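Long-range contact in endosialidase (Enterobacteria phage phi92, PDB 4HIZ), which probably cleaves alpha-2,8 and alpha-2,9 linkages inside sialic acid polymers, as an endosialidase of a bacteriophage: residues M149-Y159 against S294-F305. Residues are numbered along the deposited sequence; the frame is centred on the assembly and turned at random.
Sequences MSMGVCGNRLY and SFTVIDDDNYTF. With EDO (1,2-ethanediol), chain J.
Two neighbouring four-stranded antiparallel sheets of the catalytic beta-propeller, consistent with adjacent blades, pack here through two beta-hairpins, 150-154 with 157-159 and 294-297 with 304-305. F295, Y303 and F305 from one hairpin meet Y159 and C154 from the other. With CG between its backbone N and carbonyl carbon (chi1 62°), F305 turns its edge onto the Y159 ring, CE2 over the centre of the face. F305 CE2 lies 3.7 Å from Y159 CG, and the planes meet at 57°. F295 CE2 lies over the centre of one F305 face, and F295 CD1 comes 3.6 Å from G152 CA. G152, without a side chain, lets the F295 ring lie close against its backbone. C154 CB touches V297 CG2 at 3.7 Å, while C154 SG lies in the plane of F305 at its edge and oblique to the Y303 ring.

Polar bonds hold both ends. At one end S294 N gives a nearly straight bond to M149 O, and S150 OG donates to S294 O at 2.7 Å from above the carbonyl plane. At the other, the turns meet. G155 N reaches the anti lone pair of D300 OD1 at 2.9 Å (173°). Y303 OH donates to G155 O at 2.6 Å, in the carbonyl plane. A water links V153 O to D300 OD1. Both backbone polar groups of G155 are thus bonded to D300 and Y303 side chains, which fixes one turn against the other beside the apolar core.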
loop_
_atom_site.group_PDB
_atom_site.type_symbol
_atom_site.label_atom_id
_atom_site.label_comp_id
_atom_site.label_asym_id
_atom_site.label_seq_id
_atom_site.Cartn_x
_atom_site.Cartn_y
_atom_site.Cartn_z
ATOM N N MET A 149 28.630 1.066 7.030
ATOM C CA MET A 149 28.708 -0.383 6.861
ATOM C C MET A 149 29.074 -1.120 8.158
ATOM O O MET A 149 29.332 -2.331 8.132
ATOM C CB MET A 149 29.678 -0.761 5.729
ATOM C CG MET A 149 29.144 -0.343 4.335
ATOM S SD MET A 149 30.350 -0.792 3.090
ATOM C CE MET A 149 29.385 -0.396 1.618
ATOM N N SER A 150 29.100 -0.412 9.292
ATOM C CA SER A 150 29.421 -1.067 10.562
ATOM C C SER A 150 28.392 -0.606 11.582
ATOM O O SER A 150 28.312 0.602 11.873
ATOM C CB SER A 150 30.832 -0.634 11.033
ATOM O OG SER A 150 31.115 -1.279 12.271
ATOM N N MET A 151 27.615 -1.554 12.122
ATOM C CA MET A 151 26.605 -1.252 13.133
ATOM C C MET A 151 26.300 -2.522 13.918
ATOM O O MET A 151 26.371 -3.638 13.372
ATOM C CB MET A 151 25.296 -0.829 12.414
ATOM C CG MET A 151 24.161 -0.391 13.375
ATOM S SD MET A 151 22.663 0.121 12.458
ATOM C CE MET A 151 23.197 1.700 11.775
ATOM N N GLY A 152 25.946 -2.356 15.187
ATOM C CA GLY A 152 25.516 -3.493 15.996
ATOM C C GLY A 152 25.184 -3.043 17.405
ATOM O O GLY A 152 25.056 -1.845 17.690
ATOM N N VAL A 153 25.039 -4.023 18.290
ATOM C CA VAL A 153 24.591 -3.754 19.670
ATOM C C VAL A 153 25.687 -4.219 20.614
ATOM O O VAL A 153 26.239 -5.319 20.445
ATOM C CB VAL A 153 23.286 -4.518 19.979
ATOM C CG1 VAL A 153 22.883 -4.323 21.465
ATOM C CG2 VAL A 153 22.161 -4.042 19.042
ATOM N N CYS A 154 26.003 -3.377 21.603
ATOM C CA CYS A 154 26.936 -3.778 22.646
ATOM C C CYS A 154 26.404 -3.213 23.946
ATOM O O CYS A 154 26.111 -2.024 24.028
ATOM C CB CYS A 154 28.326 -3.207 22.340
ATOM S SG CYS A 154 29.561 -3.782 23.570
ATOM N N GLY A 155 26.286 -4.061 24.962
ATOM C CA GLY A 155 25.900 -3.579 26.284
ATOM C C GLY A 155 24.600 -2.777 26.290
ATOM O O GLY A 155 24.522 -1.693 26.896
ATOM N N ASN A 156 23.578 -3.309 25.618
ATOM C CA ASN A 156 22.277 -2.630 25.492
ATOM C C ASN A 156 22.303 -1.229 24.866
ATOM O O ASN A 156 21.374 -0.444 25.075
ATOM C CB ASN A 156 21.534 -2.632 26.855
ATOM C CG ASN A 156 21.215 -4.032 27.291
ATOM O OD1 ASN A 156 20.690 -4.824 26.483
ATOM N ND2 ASN A 156 21.556 -4.387 28.545
ATOM N N ARG A 157 23.340 -0.927 24.081
ATOM C CA ARG A 157 23.330 0.278 23.259
ATOM C C ARG A 157 23.519 -0.085 21.788
ATOM O O ARG A 157 24.248 -1.043 21.454
ATOM C CB ARG A 157 24.489 1.209 23.645
ATOM C CG ARG A 157 24.451 1.689 25.117
ATOM C CD ARG A 157 25.552 2.751 25.414
ATOM N NE ARG A 157 25.384 3.947 24.591
ATOM C CZ ARG A 157 24.536 4.944 24.855
ATOM N NH1 ARG A 157 23.773 4.920 25.944
ATOM N NH2 ARG A 157 24.475 5.995 24.041
ATOM N N LEU A 158 22.917 0.715 20.911
ATOM C CA LEU A 158 23.236 0.651 19.489
ATOM C C LEU A 158 24.532 1.406 19.220
ATOM O O LEU A 158 24.690 2.545 19.653
ATOM C CB LEU A 158 22.117 1.356 18.725
ATOM C CG LEU A 158 22.211 1.255 17.195
ATOM C CD1 LEU A 158 22.086 -0.228 16.691
ATOM C CD2 LEU A 158 21.136 2.152 16.490
ATOM N N TYR A 159 25.446 0.799 18.472
ATOM C CA TYR A 159 26.656 1.478 18.045
ATOM C C TYR A 159 26.720 1.450 16.530
ATOM O O TYR A 159 26.393 0.445 15.926
ATOM C CB TYR A 159 27.899 0.774 18.619
ATOM C CG TYR A 159 28.183 1.195 20.042
ATOM C CD1 TYR A 159 28.914 2.363 20.315
ATOM C CD2 TYR A 159 27.678 0.459 21.116
ATOM C CE1 TYR A 159 29.138 2.782 21.658
ATOM C CE2 TYR A 159 27.905 0.858 22.463
ATOM C CZ TYR A 159 28.610 2.019 22.710
ATOM O OH TYR A 159 28.827 2.417 24.000
ATOM N N SER A 294 31.503 -4.008 9.158
ATOM C CA SER A 294 31.319 -5.128 10.093
ATOM C C SER A 294 31.584 -4.693 11.546
ATOM O O SER A 294 32.291 -3.698 11.815
ATOM C CB SER A 294 32.183 -6.358 9.703
ATOM O OG SER A 294 31.652 -7.558 10.251
ATOM N N PHE A 295 31.015 -5.453 12.461
ATOM C CA PHE A 295 31.013 -5.084 13.876
ATOM C C PHE A 295 30.900 -6.372 14.658
ATOM O O PHE A 295 30.070 -7.237 14.336
ATOM C CB PHE A 295 29.787 -4.188 14.169
ATOM C CG PHE A 295 29.648 -3.790 15.602
ATOM C CD1 PHE A 295 28.901 -4.572 16.472
ATOM C CD2 PHE A 295 30.245 -2.622 16.070
ATOM C CE1 PHE A 295 28.723 -4.189 17.830
ATOM C CE2 PHE A 295 30.098 -2.226 17.412
ATOM C CZ PHE A 295 29.334 -3.012 18.289
ATOM N N THR A 296 31.678 -6.519 15.732
ATOM C CA THR A 296 31.404 -7.654 16.616
ATOM C C THR A 296 31.815 -7.329 18.059
ATOM O O THR A 296 32.800 -6.622 18.318
ATOM C CB THR A 296 32.107 -8.954 16.115
ATOM O OG1 THR A 296 31.670 -10.079 16.884
ATOM C CG2 THR A 296 33.637 -8.840 16.240
ATOM N N VAL A 297 31.020 -7.821 19.004
ATOM C CA VAL A 297 31.295 -7.596 20.425
ATOM C C VAL A 297 32.246 -8.635 20.990
ATOM O O VAL A 297 32.061 -9.830 20.784
ATOM C CB VAL A 297 30.009 -7.616 21.242
ATOM C CG1 VAL A 297 30.328 -7.546 22.766
ATOM C CG2 VAL A 297 29.143 -6.451 20.823
ATOM N N ILE A 298 33.250 -8.176 21.727
ATOM C CA ILE A 298 34.179 -9.075 22.400
ATOM C C ILE A 298 33.732 -9.230 23.869
ATOM O O ILE A 298 33.746 -10.335 24.404
ATOM C CB ILE A 298 35.611 -8.526 22.295
ATOM C CG1 ILE A 298 36.120 -8.706 20.854
ATOM C CG2 ILE A 298 36.552 -9.206 23.334
ATOM C CD1 ILE A 298 36.978 -7.602 20.391
ATOM N N ASP A 299 33.322 -8.133 24.516
ATOM C CA ASP A 299 32.850 -8.195 25.905
ATOM C C ASP A 299 31.705 -7.182 26.073
ATOM O O ASP A 299 31.944 -5.972 26.058
ATOM C CB ASP A 299 34.032 -7.840 26.828
ATOM C CG ASP A 299 33.734 -8.023 28.329
ATOM O OD1 ASP A 299 32.607 -7.815 28.787
ATOM O OD2 ASP A 299 34.681 -8.322 29.090
ATOM N N ASP A 300 30.473 -7.662 26.233
ATOM C CA ASP A 300 29.318 -6.756 26.328
ATOM C C ASP A 300 29.389 -5.835 27.549
ATOM O O ASP A 300 29.186 -4.615 27.441
ATOM C CB ASP A 300 28.012 -7.528 26.436
ATOM C CG ASP A 300 27.376 -7.781 25.111
ATOM O OD1 ASP A 300 26.970 -6.817 24.404
ATOM O OD2 ASP A 300 27.273 -8.983 24.787
ATOM N N ASP A 301 29.684 -6.415 28.704
ATOM C CA ASP A 301 29.665 -5.650 29.944
ATOM C C ASP A 301 30.733 -4.554 29.997
ATOM O O ASP A 301 30.554 -3.528 30.669
ATOM C CB ASP A 301 29.890 -6.585 31.125
ATOM C CG ASP A 301 28.717 -7.495 31.367
ATOM O OD1 ASP A 301 27.621 -7.226 30.836
ATOM O OD2 ASP A 301 28.898 -8.478 32.098
ATOM N N ASN A 302 31.844 -4.780 29.300
ATOM C CA ASN A 302 32.945 -3.822 29.326
ATOM C C ASN A 302 33.081 -3.018 28.049
ATOM O O ASN A 302 34.026 -2.222 27.908
ATOM C CB ASN A 302 34.236 -4.548 29.656
ATOM C CG ASN A 302 34.221 -5.082 31.078
ATOM O OD1 ASN A 302 34.014 -4.324 32.028
ATOM N ND2 ASN A 302 34.378 -6.393 31.229
ATOM N N TYR A 303 32.108 -3.212 27.151
ATOM C CA TYR A 303 32.016 -2.424 25.923
ATOM C C TYR A 303 33.287 -2.571 25.109
ATOM O O TYR A 303 33.847 -1.603 24.585
ATOM C CB TYR A 303 31.681 -0.954 26.210
ATOM C CG TYR A 303 30.293 -0.848 26.779
ATOM C CD1 TYR A 303 30.079 -1.026 28.147
ATOM C CD2 TYR A 303 29.191 -0.639 25.948
ATOM C CE1 TYR A 303 28.822 -0.970 28.689
ATOM C CE2 TYR A 303 27.901 -0.599 26.480
ATOM C CZ TYR A 303 27.728 -0.762 27.854
ATOM O OH TYR A 303 26.456 -0.731 28.402
ATOM N N THR A 304 33.746 -3.803 25.009
ATOM C CA THR A 304 34.889 -4.109 24.135
ATOM C C THR A 304 34.351 -4.654 22.818
ATOM O O THR A 304 33.624 -5.640 22.798
ATOM C CB THR A 304 35.815 -5.180 24.800
ATOM O OG1 THR A 304 36.216 -4.743 26.123
ATOM C CG2 THR A 304 37.059 -5.379 23.967
ATOM N N PHE A 305 34.685 -4.000 21.714
ATOM C CA PHE A 305 34.210 -4.463 20.407
ATOM C C PHE A 305 35.204 -4.121 19.309
ATOM O O PHE A 305 36.172 -3.390 19.526
ATOM C CB PHE A 305 32.779 -3.968 20.105
ATOM C CG PHE A 305 32.595 -2.451 20.012
ATOM C CD1 PHE A 305 33.206 -1.687 19.005
ATOM C CD2 PHE A 305 31.676 -1.820 20.849
ATOM C CE1 PHE A 305 32.960 -0.299 18.902
ATOM C CE2 PHE A 305 31.398 -0.435 20.733
ATOM C CZ PHE A 305 32.041 0.335 19.786
HETATM C C1 EDO J . 28.314 -13.065 16.971
HETATM O O1 EDO J . 27.041 -12.419 16.832
HETATM C C2 EDO J . 29.349 -12.110 17.565
HETATM O O2 EDO J . 29.044 -10.734 17.229
HETATM O O HOH W 1 25.594 -7.457 22.225
HETATM O O HOH W 2 23.628 -6.085 24.737
#